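PDB 5CQF: L-lysine 6-monooxygenase from Pseudomonas syringae pv. tomato, which probably catalyses the FAD- and NADPH-dependent N6-hydroxylation of L-lysine, a reaction of siderophore biosynthesis. Local coordinates for residues A[28-33]-A[76-81]; A[185-190]-A[194-199]; A[236-241]-A[279-284]. All blocks are in the same frame, centred on the assembly; numbering follows the deposited sequence.

Contact 1: A[28-33]-A[76-81]; sequences LACAFE and DLVTPR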
ATOM      1  N   LEU A  28      11.869 -19.116 -25.778  1.00 37.11           N
ATOM      2  CA  LEU A  28      12.004 -19.396 -27.210  1.00 38.55           C
ATOM      3  C   LEU A  28      11.274 -20.650 -27.616  1.00 39.36           C
ATOM      4  O   LEU A  28      10.581 -20.639 -28.622  1.00 41.68           O
ATOM      5  CB  LEU A  28      13.469 -19.545 -27.589  1.00 39.27           C
ATOM      6  CG  LEU A  28      13.738 -19.744 -29.058  1.00 39.66           C
ATOM      7  CD1 LEU A  28      13.382 -18.519 -29.880  1.00 39.57           C
ATOM      8  CD2 LEU A  28      15.202 -20.102 -29.195  1.00 41.84           C
ATOM      9  N   ALA A  29      11.453 -21.733 -26.870  1.00 39.34           N
ATOM     10  CA  ALA A  29      10.671 -22.960 -27.130  1.00 41.52           C
ATOM     11  C   ALA A  29       9.184 -22.717 -27.063  1.00 41.73           C
ATOM     12  O   ALA A  29       8.440 -23.273 -27.867  1.00 41.98           O
ATOM     13  CB  ALA A  29      11.049 -24.069 -26.168  1.00 42.83           C
ATOM     14  N   CYS A  30       8.731 -21.853 -26.141  1.00 41.73           N
ATOM     15  CA  CYS A  30       7.302 -21.563 -26.084  1.00 40.86           C
ATOM     16  C   CYS A  30       6.808 -20.933 -27.377  1.00 40.89           C
ATOM     17  O   CYS A  30       5.715 -21.202 -27.797  1.00 43.60           O
ATOM     18  CB  CYS A  30       6.947 -20.659 -24.914  1.00 41.39           C
ATOM     19  SG  CYS A  30       7.095 -21.442 -23.305  1.00 41.08           S
ATOM     20  N   ALA A  31       7.590 -20.080 -28.010  1.00 41.12           N
ATOM     21  CA  ALA A  31       7.170 -19.507 -29.297  1.00 41.96           C
ATOM     22  C   ALA A  31       6.999 -20.593 -30.345  1.00 43.26           C
ATOM     23  O   ALA A  31       6.040 -20.567 -31.111  1.00 42.77           O
ATOM     24  CB  ALA A  31       8.157 -18.473 -29.803  1.00 40.30           C
ATOM     25  N   PHE A  32       7.929 -21.537 -30.379  1.00 44.68           N
ATOM     26  CA  PHE A  32       7.831 -22.618 -31.362  1.00 48.45           C
ATOM     27  C   PHE A  32       6.649 -23.509 -31.068  1.00 49.34           C
ATOM     28  O   PHE A  32       5.860 -23.809 -31.971  1.00 51.33           O
ATOM     29  CB  PHE A  32       9.126 -23.418 -31.447  1.00 49.14           C
ATOM     30  CG  PHE A  32      10.208 -22.693 -32.181  1.00 49.37           C
ATOM     31  CD1 PHE A  32      10.137 -22.549 -33.548  1.00 50.75           C
ATOM     32  CD2 PHE A  32      11.254 -22.106 -31.505  1.00 51.18           C
ATOM     33  CE1 PHE A  32      11.099 -21.861 -34.235  1.00 51.33           C
ATOM     34  CE2 PHE A  32      12.233 -21.411 -32.183  1.00 52.09           C
ATOM     35  CZ  PHE A  32      12.161 -21.295 -33.558  1.00 51.84           C
ATOM     36  N   GLU A  33       6.488 -23.896 -29.810  1.00 48.36           N
ATOM     37  CA  GLU A  33       5.331 -24.713 -29.457  1.00 51.54           C
ATOM     38  C   GLU A  33       4.004 -24.005 -29.709  1.00 50.26           C
ATOM     39  O   GLU A  33       3.108 -24.617 -30.247  1.00 49.77           O
ATOM     40  CB  GLU A  33       5.419 -25.227 -28.024  1.00 53.93           C
ATOM     41  CG  GLU A  33       6.584 -26.190 -27.798  1.00 59.53           C
ATOM     42  CD  GLU A  33       6.425 -27.532 -28.528  1.00 65.35           C
ATOM     43  OE1 GLU A  33       5.272 -28.027 -28.633  1.00 73.10           O
ATOM     44  OE2 GLU A  33       7.451 -28.090 -28.993  1.00 68.45           O
ATOM     45  N   ASP A  76       5.116 -12.360 -17.925  1.00 34.52           N
ATOM     46  CA  ASP A  76       5.535 -13.742 -17.770  1.00 34.44           C
ATOM     47  C   ASP A  76       6.329 -14.149 -19.007  1.00 34.83           C
ATOM     48  O   ASP A  76       6.761 -13.270 -19.759  1.00 32.69           O
ATOM     49  CB  ASP A  76       4.306 -14.655 -17.525  1.00 34.44           C
ATOM     50  CG  ASP A  76       3.316 -14.727 -18.708  1.00 33.82           C
ATOM     51  OD1 ASP A  76       3.680 -14.516 -19.865  1.00 32.53           O
ATOM     52  OD2 ASP A  76       2.123 -14.999 -18.467  1.00 33.60           O
ATOM     53  N   LEU A  77       6.514 -15.461 -19.239  1.00 35.66           N
ATOM     54  CA  LEU A  77       7.375 -15.938 -20.335  1.00 36.33           C
ATOM     55  C   LEU A  77       6.742 -15.910 -21.691  1.00 35.15           C
ATOM     56  O   LEU A  77       7.449 -16.178 -22.670  1.00 35.62           O
ATOM     57  CB  LEU A  77       7.865 -17.372 -20.097  1.00 38.89           C
ATOM     58  CG  LEU A  77       8.961 -17.510 -19.062  1.00 41.98           C
ATOM     59  CD1 LEU A  77       9.154 -18.975 -18.732  1.00 44.18           C
ATOM     60  CD2 LEU A  77      10.287 -16.876 -19.504  1.00 42.46           C
ATOM     61  N   VAL A  78       5.433 -15.642 -21.782  1.00 33.85           N
ATOM     62  CA  VAL A  78       4.745 -15.710 -23.108  1.00 33.61           C
ATOM     63  C   VAL A  78       3.761 -14.631 -23.431  1.00 32.07           C
ATOM     64  O   VAL A  78       3.633 -14.259 -24.585  1.00 32.45           O
ATOM     65  CB  VAL A  78       4.008 -17.053 -23.313  1.00 34.58           C
ATOM     66  CG1 VAL A  78       5.006 -18.178 -23.241  1.00 34.73           C
ATOM     67  CG2 VAL A  78       2.906 -17.268 -22.275  1.00 33.99           C
ATOM     68  N   THR A  79       3.059 -14.149 -22.416  1.00 32.05           N
ATOM     69  CA  THR A  79       1.898 -13.285 -22.582  1.00 32.05           C
ATOM     70  C   THR A  79       2.210 -11.996 -23.332  1.00 34.11           C
ATOM     71  O   THR A  79       1.390 -11.566 -24.120  1.00 35.49           O
ATOM     72  CB  THR A  79       1.277 -12.985 -21.205  1.00 31.64           C
ATOM     73  OG1 THR A  79       0.716 -14.173 -20.657  1.00 30.97           O
ATOM     74  CG2 THR A  79       0.215 -11.880 -21.261  1.00 32.02           C
ATOM     75  N   PRO A  80       3.378 -11.341 -23.079  1.00 35.05           N
ATOM     76  CA  PRO A  80       3.577 -10.059 -23.792  1.00 35.17           C
ATOM     77  C   PRO A  80       3.724 -10.251 -25.275  1.00 34.71           C
ATOM     78  O   PRO A  80       3.467  -9.327 -26.038  1.00 38.14           O
ATOM     79  CB  PRO A  80       4.862  -9.469 -23.168  1.00 34.99           C
ATOM     80  CG  PRO A  80       5.057 -10.187 -21.895  1.00 35.37           C
ATOM     81  CD  PRO A  80       4.427 -11.567 -22.073  1.00 34.64           C
ATOM     82  N   ARG A  81       4.120 -11.455 -25.662  1.00 34.57           N
ATOM     83  CA  ARG A  81       4.215 -11.887 -27.064  1.00 35.06           C
ATOM     84  C   ARG A  81       2.898 -12.493 -27.545  1.00 37.75           C
ATOM     85  O   ARG A  81       2.452 -12.189 -28.649  1.00 39.61           O
ATOM     86  CB  ARG A  81       5.307 -12.945 -27.207  1.00 34.80           C
ATOM     87  CG  ARG A  81       5.362 -13.572 -28.587  1.00 36.57           C
ATOM     88  CD  ARG A  81       6.464 -14.611 -28.739  1.00 37.34           C
ATOM     89  NE  ARG A  81       6.324 -15.683 -27.763  1.00 38.63           N
ATOM     90  CZ  ARG A  81       5.444 -16.679 -27.830  1.00 40.17           C
ATOM     91  NH1 ARG A  81       4.624 -16.810 -28.867  1.00 40.31           N
ATOM     92  NH2 ARG A  81       5.401 -17.572 -26.846  1.00 42.18           N
TER
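Arg81 reaches Ala31 with its first two side-chain torsions extended, CG trans to the backbone N (chi1 173°) and chi2 likewise trans, before a bend at chi3 turns the guanidinium in against the helix. The flat group lies over the backbone of helix 23-37: Ala31 CA sits 3.4 Å above its plane, offset toward the rim, and on the opposite face Val78 O stands at 4.1 Å, also off-centre. Arg81 NH2 comes within 3.5 Å of Ala31 N, a van der Waals approach between two nitrogens, and Arg81 CZ lies 3.8 Å from Ala31 CB. A salt bridge from Arg81 NH2 to Asp34 OD2, one residue past 28-33 on the same helix, helps hold the charged end. The charge is therefore probably balanced where it meets the helix.

A second, apolar touch runs alongside: Cys30 CB meets Val78 CG1 at 3.6 Å. Cys30 SG lies somewhat farther from the same methyl. Strand 16-19 runs into helix 23-37 through a GxGxxG-type pattern (Gly20, Gly22, Gly25) that extends into the helix, as in a Rossmann-type dinucleotide-binding fold, consistent with an FAD-binding half. The contact thus joins the first helix of that fold to the loop between helices 57-64 and 89-96.

Asp76 ties down the turn 76-79. Its OD1 accepts Val78 N at 2.8 Å from above the carboxylate plane, closing an Asx turn, and takes Thr79 N through its syn lone pair at 2.7 Å. Asp76 OD2 is bound by Thr79 OG1 on its syn side and also by Phe89 N, so both carboxylate oxygens have two donors. Around the contact, Cys30 also touches Val121 of helix 111-125, and Thr79 packs on Met99 of a second subunit.

Contact 2: A[185-190]-A[194-199]; sequences TLFHTS and TRLQAF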
ATOM      1  N   THR A 185      34.703 -20.013   2.119  1.00 47.10           N
ATOM      2  CA  THR A 185      34.498 -18.839   2.953  1.00 46.01           C
ATOM      3  C   THR A 185      34.617 -17.502   2.204  1.00 44.99           C
ATOM      4  O   THR A 185      34.473 -16.448   2.809  1.00 46.06           O
ATOM      5  CB  THR A 185      35.462 -18.799   4.166  1.00 46.70           C
ATOM      6  OG1 THR A 185      36.812 -18.810   3.715  1.00 47.28           O
ATOM      7  CG2 THR A 185      35.223 -19.964   5.115  1.00 48.64           C
ATOM      8  N   LEU A 186      34.878 -17.528   0.908  1.00 44.26           N
ATOM      9  CA  LEU A 186      34.812 -16.318   0.114  1.00 44.51           C
ATOM     10  C   LEU A 186      34.250 -16.709  -1.232  1.00 44.11           C
ATOM     11  O   LEU A 186      34.869 -17.500  -1.959  1.00 43.31           O
ATOM     12  CB  LEU A 186      36.199 -15.687  -0.003  1.00 47.30           C
ATOM     13  CG  LEU A 186      36.235 -14.341  -0.736  1.00 48.74           C
ATOM     14  CD1 LEU A 186      37.384 -13.456  -0.258  1.00 49.54           C
ATOM     15  CD2 LEU A 186      36.309 -14.550  -2.239  1.00 51.63           C
ATOM     16  N   PHE A 187      33.065 -16.205  -1.568  1.00 42.70           N
ATOM     17  CA  PHE A 187      32.402 -16.661  -2.801  1.00 43.59           C
ATOM     18  C   PHE A 187      31.535 -15.624  -3.446  1.00 42.51           C
ATOM     19  O   PHE A 187      31.193 -14.619  -2.824  1.00 39.35           O
ATOM     20  CB  PHE A 187      31.566 -17.920  -2.536  1.00 44.11           C
ATOM     21  CG  PHE A 187      30.728 -17.842  -1.293  1.00 42.95           C
ATOM     22  CD1 PHE A 187      29.433 -17.384  -1.350  1.00 42.72           C
ATOM     23  CD2 PHE A 187      31.232 -18.256  -0.087  1.00 43.22           C
ATOM     24  CE1 PHE A 187      28.653 -17.333  -0.218  1.00 43.45           C
ATOM     25  CE2 PHE A 187      30.462 -18.213   1.063  1.00 43.93           C
ATOM     26  CZ  PHE A 187      29.177 -17.733   1.001  1.00 45.23           C
ATOM     27  N   HIS A 188      31.166 -15.898  -4.695  1.00 42.13           N
ATOM     28  CA  HIS A 188      30.295 -15.003  -5.462  1.00 43.07           C
ATOM     29  C   HIS A 188      28.856 -15.305  -5.120  1.00 42.70           C
ATOM     30  O   HIS A 188      28.534 -16.436  -4.721  1.00 44.47           O
ATOM     31  CB  HIS A 188      30.513 -15.250  -6.956  1.00 44.38           C
ATOM     32  CG  HIS A 188      29.894 -14.224  -7.849  1.00 41.89           C
ATOM     33  ND1 HIS A 188      28.726 -14.449  -8.535  1.00 42.26           N
ATOM     34  CD2 HIS A 188      30.295 -12.980  -8.191  1.00 41.91           C
ATOM     35  CE1 HIS A 188      28.423 -13.387  -9.255  1.00 41.38           C
ATOM     36  NE2 HIS A 188      29.360 -12.479  -9.064  1.00 42.21           N
ATOM     37  N   THR A 189      27.986 -14.319  -5.312  1.00 42.22           N
ATOM     38  CA  THR A 189      26.565 -14.486  -5.029  1.00 44.15           C
ATOM     39  C   THR A 189      25.909 -15.593  -5.831  1.00 45.64           C
ATOM     40  O   THR A 189      24.910 -16.136  -5.394  1.00 47.63           O
ATOM     41  CB  THR A 189      25.747 -13.187  -5.249  1.00 44.45           C
ATOM     42  OG1 THR A 189      26.013 -12.639  -6.547  1.00 48.26           O
ATOM     43  CG2 THR A 189      26.110 -12.165  -4.236  1.00 43.49           C
ATOM     44  N   SER A 190      26.448 -15.917  -7.003  1.00 47.18           N
ATOM     45  CA  SER A 190      25.879 -16.959  -7.864  1.00 50.02           C
ATOM     46  C   SER A 190      25.959 -18.370  -7.247  1.00 53.91           C
ATOM     47  O   SER A 190      25.322 -19.302  -7.730  1.00 58.62           O
ATOM     48  CB  SER A 190      26.590 -16.967  -9.227  1.00 51.19           C
ATOM     49  OG  SER A 190      27.959 -17.321  -9.094  1.00 52.23           O
ATOM     50  N   THR A 194      24.497 -22.714  -2.382  1.00 58.19           N
ATOM     51  CA  THR A 194      25.360 -23.888  -2.316  1.00 59.68           C
ATOM     52  C   THR A 194      26.414 -23.710  -1.229  1.00 56.56           C
ATOM     53  O   THR A 194      26.623 -24.580  -0.409  1.00 55.88           O
ATOM     54  CB  THR A 194      26.051 -24.126  -3.682  1.00 63.00           C
ATOM     55  OG1 THR A 194      25.098 -23.965  -4.749  1.00 67.35           O
ATOM     56  CG2 THR A 194      26.652 -25.507  -3.751  1.00 62.59           C
ATOM     57  N   ARG A 195      27.061 -22.554  -1.219  1.00 54.08           N
ATOM     58  CA  ARG A 195      28.131 -22.278  -0.264  1.00 51.15           C
ATOM     59  C   ARG A 195      27.624 -22.231   1.169  1.00 49.84           C
ATOM     60  O   ARG A 195      28.261 -22.778   2.067  1.00 47.40           O
ATOM     61  CB  ARG A 195      28.833 -20.956  -0.594  1.00 50.14           C
ATOM     62  CG  ARG A 195      29.585 -20.959  -1.916  1.00 50.81           C
ATOM     63  CD  ARG A 195      30.949 -21.605  -1.750  1.00 52.34           C
ATOM     64  NE  ARG A 195      31.705 -21.601  -2.992  1.00 54.12           N
ATOM     65  CZ  ARG A 195      32.730 -22.407  -3.250  1.00 56.54           C
ATOM     66  NH1 ARG A 195      33.121 -23.308  -2.361  1.00 57.58           N
ATOM     67  NH2 ARG A 195      33.359 -22.324  -4.409  1.00 58.06           N
ATOM     68  N   LEU A 196      26.498 -21.564   1.386  1.00 48.90           N
ATOM     69  CA  LEU A 196      25.879 -21.536   2.721  1.00 51.26           C
ATOM     70  C   LEU A 196      25.522 -22.920   3.241  1.00 53.23           C
ATOM     71  O   LEU A 196      25.596 -23.195   4.440  1.00 52.41           O
ATOM     72  CB  LEU A 196      24.624 -20.685   2.729  1.00 51.38           C
ATOM     73  CG  LEU A 196      24.744 -19.217   3.158  1.00 55.30           C
ATOM     74  CD1 LEU A 196      24.609 -19.043   4.663  1.00 57.07           C
ATOM     75  CD2 LEU A 196      26.042 -18.587   2.703  1.00 55.80           C
ATOM     76  N   GLN A 197      25.144 -23.800   2.331  1.00 55.49           N
ATOM     77  CA  GLN A 197      24.704 -25.122   2.722  1.00 60.33           C
ATOM     78  C   GLN A 197      25.888 -25.941   3.245  1.00 57.18           C
ATOM     79  O   GLN A 197      25.761 -26.673   4.218  1.00 56.87           O
ATOM     80  CB  GLN A 197      24.020 -25.805   1.538  1.00 67.21           C
ATOM     81  CG  GLN A 197      22.827 -26.636   1.934  1.00 72.66           C
ATOM     82  CD  GLN A 197      22.084 -27.146   0.728  1.00 77.83           C
ATOM     83  OE1 GLN A 197      21.202 -26.474   0.191  1.00 80.66           O
ATOM     84  NE2 GLN A 197      22.440 -28.342   0.290  1.00 80.81           N
ATOM     85  N   ALA A 198      27.045 -25.760   2.619  1.00 54.15           N
ATOM     86  CA  ALA A 198      28.277 -26.409   3.032  1.00 54.01           C
ATOM     87  C   ALA A 198      28.654 -26.196   4.505  1.00 53.71           C
ATOM     88  O   ALA A 198      29.372 -27.010   5.074  1.00 53.05           O
ATOM     89  CB  ALA A 198      29.423 -25.958   2.135  1.00 53.42           C
ATOM     90  N   PHE A 199      28.197 -25.106   5.111  1.00 52.63           N
ATOM     91  CA  PHE A 199      28.447 -24.852   6.536  1.00 52.52           C
ATOM     92  C   PHE A 199      27.619 -25.723   7.450  1.00 52.71           C
ATOM     93  O   PHE A 199      27.863 -25.756   8.647  1.00 56.84           O
ATOM     94  CB  PHE A 199      28.159 -23.381   6.877  1.00 51.80           C
ATOM     95  CG  PHE A 199      29.117 -22.442   6.243  1.00 51.62           C
ATOM     96  CD1 PHE A 199      30.458 -22.473   6.598  1.00 52.87           C
ATOM     97  CD2 PHE A 199      28.703 -21.555   5.266  1.00 51.70           C
ATOM     98  CE1 PHE A 199      31.374 -21.612   5.995  1.00 54.88           C
ATOM     99  CE2 PHE A 199      29.612 -20.698   4.653  1.00 52.40           C
ATOM    100  CZ  PHE A 199      30.945 -20.721   5.019  1.00 53.85           C
TER
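Phe187 and Arg195 carry most of this contact through a CH-pi interaction. Arg195 CB lies 3.4 Å from the centroid of the Phe187 ring and only 3° off the ring normal, so the methylene is centred over one face. Arg195 CG continues the cover toward the root of the ring, 3.4 Å from Phe187 CG, and the chain, bent at chi2, slides past the phenylalanine in the opposite sense. Phe187 CG occupies the position between the backbone N and the carbonyl carbon (chi1 45°), which holds the ring beneath the arginine methylenes. The guanidinium, tilted 26° to the ring plane, is carried beyond it, where Arg195 NE comes 3.7 Å from Phe187 CB.

Apolar packing adjoins this CH-pi contact. Leu196 CD2 meets Phe187 CZ at 3.7 Å, the two side chains crossing at about a right angle. Phe199 offers its edge to both neighbours: Phe187 CE2 approaches Phe199 CE2 at 4.4 Å, and the Thr185 methyl CG2 lies 4.3 Å from Phe199 CE1. Phe187, Leu196 and Phe199 all also touch Trp207 of strand 206-210.

Polar bonds stay within 185-190 or lead elsewhere. His188 ND1 receives Ser190 N and pairs with Ser190 OG; Thr185 OG1 is bonded to Tyr326.

Strand 186-188 is an outer strand of a five-stranded parallel sheet, next to 345-348, and helix 192-198 follows it and packs back on it before the chain enters strand 206-210: a beta-alpha-beta crossover from edge strand 186-188 to 206-210, passing over 345-348, in the second Rossmann-like sheet.

Contact 3: A[236-241]-A[279-284]; sequences HRCAGF and STNYAG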
ATOM      1  N   HIS A 236      29.986  -0.569  -0.009  1.00 37.77           N
ATOM      2  CA  HIS A 236      29.417   0.003  -1.234  1.00 40.03           C
ATOM      3  C   HIS A 236      30.401   0.942  -1.910  1.00 42.30           C
ATOM      4  O   HIS A 236      31.027   1.775  -1.239  1.00 43.63           O
ATOM      5  CB  HIS A 236      28.168   0.784  -0.880  1.00 39.86           C
ATOM      6  CG  HIS A 236      27.145  -0.045  -0.173  1.00 41.98           C
ATOM      7  ND1 HIS A 236      26.248  -0.844  -0.844  1.00 42.82           N
ATOM      8  CD2 HIS A 236      26.905  -0.231   1.145  1.00 41.79           C
ATOM      9  CE1 HIS A 236      25.484  -1.474   0.031  1.00 42.44           C
ATOM     10  NE2 HIS A 236      25.873  -1.128   1.244  1.00 42.18           N
ATOM     11  N   ARG A 237      30.528   0.819  -3.224  1.00 42.80           N
ATOM     12  CA  ARG A 237      31.402   1.702  -4.001  1.00 46.80           C
ATOM     13  C   ARG A 237      30.885   3.136  -3.962  1.00 45.36           C
ATOM     14  O   ARG A 237      31.662   4.076  -4.016  1.00 43.44           O
ATOM     15  CB  ARG A 237      31.506   1.251  -5.462  1.00 49.92           C
ATOM     16  CG  ARG A 237      32.531   2.030  -6.297  1.00 56.55           C
ATOM     17  CD  ARG A 237      32.680   1.422  -7.699  1.00 62.75           C
ATOM     18  NE  ARG A 237      31.382   1.422  -8.398  1.00 69.66           N
ATOM     19  CZ  ARG A 237      30.957   2.356  -9.264  1.00 72.88           C
ATOM     20  NH1 ARG A 237      31.722   3.397  -9.623  1.00 70.41           N
ATOM     21  NH2 ARG A 237      29.745   2.235  -9.789  1.00 74.37           N
ATOM     22  N   CYS A 238      29.571   3.283  -3.886  1.00 42.52           N
ATOM     23  CA  CYS A 238      28.944   4.587  -3.830  1.00 44.65           C
ATOM     24  C   CYS A 238      28.113   4.668  -2.533  1.00 41.66           C
ATOM     25  O   CYS A 238      28.590   4.241  -1.481  1.00 39.00           O
ATOM     26  CB  CYS A 238      28.134   4.827  -5.132  1.00 48.43           C
ATOM     27  SG  CYS A 238      29.148   4.989  -6.654  1.00 57.74           S
ATOM     28  N   ALA A 239      26.905   5.230  -2.575  1.00 41.37           N
ATOM     29  CA  ALA A 239      26.016   5.231  -1.401  1.00 42.33           C
ATOM     30  C   ALA A 239      25.442   3.851  -1.179  1.00 40.98           C
ATOM     31  O   ALA A 239      25.446   2.990  -2.085  1.00 40.23           O
ATOM     32  CB  ALA A 239      24.880   6.246  -1.549  1.00 43.75           C
ATOM     33  N   GLY A 240      24.966   3.624   0.036  1.00 38.31           N
ATOM     34  CA  GLY A 240      24.474   2.292   0.372  1.00 38.32           C
ATOM     35  C   GLY A 240      23.119   1.942  -0.203  1.00 38.02           C
ATOM     36  O   GLY A 240      22.608   2.577  -1.117  1.00 38.11           O
ATOM     37  N   PHE A 241      22.513   0.940   0.404  1.00 37.68           N
ATOM     38  CA  PHE A 241      21.226   0.443  -0.011  1.00 37.67           C
ATOM     39  C   PHE A 241      20.117   1.491   0.097  1.00 38.63           C
ATOM     40  O   PHE A 241      19.191   1.466  -0.703  1.00 38.39           O
ATOM     41  CB  PHE A 241      20.843  -0.769   0.847  1.00 37.06           C
ATOM     42  CG  PHE A 241      21.658  -2.004   0.588  1.00 34.59           C
ATOM     43  CD1 PHE A 241      21.764  -2.525  -0.667  1.00 34.12           C
ATOM     44  CD2 PHE A 241      22.251  -2.678   1.630  1.00 35.42           C
ATOM     45  CE1 PHE A 241      22.461  -3.687  -0.900  1.00 34.34           C
ATOM     46  CE2 PHE A 241      22.943  -3.853   1.411  1.00 35.99           C
ATOM     47  CZ  PHE A 241      23.050  -4.359   0.135  1.00 34.11           C
ATOM     48  N   SER A 279      27.934   6.641 -15.149  1.00 68.90           N
ATOM     49  CA  SER A 279      28.102   7.553 -14.015  1.00 68.66           C
ATOM     50  C   SER A 279      26.756   7.882 -13.327  1.00 64.61           C
ATOM     51  O   SER A 279      26.729   8.254 -12.159  1.00 64.17           O
ATOM     52  CB  SER A 279      28.859   8.817 -14.447  1.00 68.12           C
ATOM     53  OG  SER A 279      28.207   9.473 -15.518  1.00 70.00           O
ATOM     54  N   THR A 280      25.651   7.743 -14.050  1.00 87.69           N
ATOM     55  CA  THR A 280      24.323   7.859 -13.456  1.00 88.98           C
ATOM     56  C   THR A 280      24.099   6.710 -12.491  1.00 89.23           C
ATOM     57  O   THR A 280      23.433   6.884 -11.468  1.00 92.10           O
ATOM     58  CB  THR A 280      23.215   7.849 -14.523  1.00 89.75           C
ATOM     59  OG1 THR A 280      23.279   9.066 -15.275  1.00 93.23           O
ATOM     60  CG2 THR A 280      21.831   7.727 -13.891  1.00 89.45           C
ATOM     61  N   ASN A 281      24.632   5.531 -12.819  1.00 89.40           N
ATOM     62  CA  ASN A 281      24.806   4.480 -11.815  1.00 89.87           C
ATOM     63  C   ASN A 281      23.486   3.743 -11.439  1.00 82.27           C
ATOM     64  O   ASN A 281      23.373   3.232 -10.321  1.00 73.26           O
ATOM     65  CB  ASN A 281      25.464   5.120 -10.551  1.00 94.78           C
ATOM     66  CG  ASN A 281      26.646   4.325 -10.005  1.00 95.97           C
ATOM     67  OD1 ASN A 281      27.783   4.823  -9.985  1.00 94.85           O
ATOM     68  ND2 ASN A 281      26.386   3.107  -9.536  1.00 90.81           N
ATOM     69  N   TYR A 282      22.508   3.683 -12.356  1.00 81.76           N
ATOM     70  CA  TYR A 282      21.229   2.982 -12.082  1.00 82.74           C
ATOM     71  C   TYR A 282      21.464   1.516 -11.728  1.00 82.34           C
ATOM     72  O   TYR A 282      21.789   0.702 -12.604  1.00 84.70           O
ATOM     73  CB  TYR A 282      20.202   3.026 -13.256  1.00 81.82           C
ATOM     74  CG  TYR A 282      18.786   2.647 -12.784  1.00 79.67           C
ATOM     75  CD1 TYR A 282      18.467   1.330 -12.388  1.00 77.04           C
ATOM     76  CD2 TYR A 282      17.782   3.617 -12.667  1.00 78.59           C
ATOM     77  CE1 TYR A 282      17.193   0.996 -11.925  1.00 73.79           C
ATOM     78  CE2 TYR A 282      16.506   3.288 -12.195  1.00 74.57           C
ATOM     79  CZ  TYR A 282      16.215   1.983 -11.825  1.00 72.92           C
ATOM     80  OH  TYR A 282      14.957   1.672 -11.361  1.00 68.00           O
ATOM     81  N   ALA A 283      21.271   1.193 -10.451  1.00 76.55           N
ATOM     82  CA  ALA A 283      21.240  -0.192  -9.976  1.00 73.72           C
ATOM     83  C   ALA A 283      20.095  -0.291  -8.965  1.00 65.88           C
ATOM     84  O   ALA A 283      20.083   0.419  -7.955  1.00 69.01           O
ATOM     85  CB  ALA A 283      22.570  -0.575  -9.338  1.00 75.69           C
ATOM     86  N   GLY A 284      19.134  -1.161  -9.236  1.00 54.82           N
ATOM     87  CA  GLY A 284      17.845  -1.091  -8.562  1.00 48.71           C
ATOM     88  C   GLY A 284      17.540  -2.342  -7.779  1.00 42.86           C
ATOM     89  O   GLY A 284      17.971  -3.417  -8.124  1.00 40.27           O
TER
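Asn281 has the largest surface buried here, followed by Arg237 and Cys238, and its amide oxygen is where all three meet. Arg237 NH2 donates to Asn281 OD1 at 3.3 Å with an N-H...O angle of 128°, a weak, bent bond. The guanidinium and amide planes are nearly parallel, 17° apart, and Asn281 ND2 sits 3.5 Å from the same Arg237 NH2, two donors that cannot bond. Arg237 runs out extended over its first two torsions and then turns at chi3.

The loop 236-241 leaves strand 231-235 of the parallel sheet carrying the GxGxxA-type pattern (Gly211, Gly213, Ala216), near which, without touching, the Arg237 side chain lies; this is consistent with the NADP-binding half. Asn281 directly follows helix 267-280 and is the first residue to leave helical angles (phi 76°), and from there its side chain is directed at the loop.

Cys238, next to Arg237 in the chain, brings SG to 3.6 Å from Asn281 OD1; the same sulfur stands 4.1 Å above the centre of the Arg237 guanidinium. Cys238 also packs on Trp276 of a third subunit.

In the fold
Along the chain the contacts come in series: contact 1, then contact 2, then contact 3. Contact 1 belongs with the parallel sheet built on strands 16-19 and 47-50. In the other parallel sheet, strand 186-188 of contact 2 is one of two edge strands within the chain; loop 236-241 of contact 3 leaves it after strand 231-235, while 279-284 comes from the end of helix 267-280. The centre of contact 1 lies 34 Å from that of contact 2 and 33 Å from that of contact 3, across the chain's centre; contacts 2 and 3 are 24 Å apart. This is consistent with two Rossmann-type dinucleotide-binding regions, the first probably for FAD and the second for NADP.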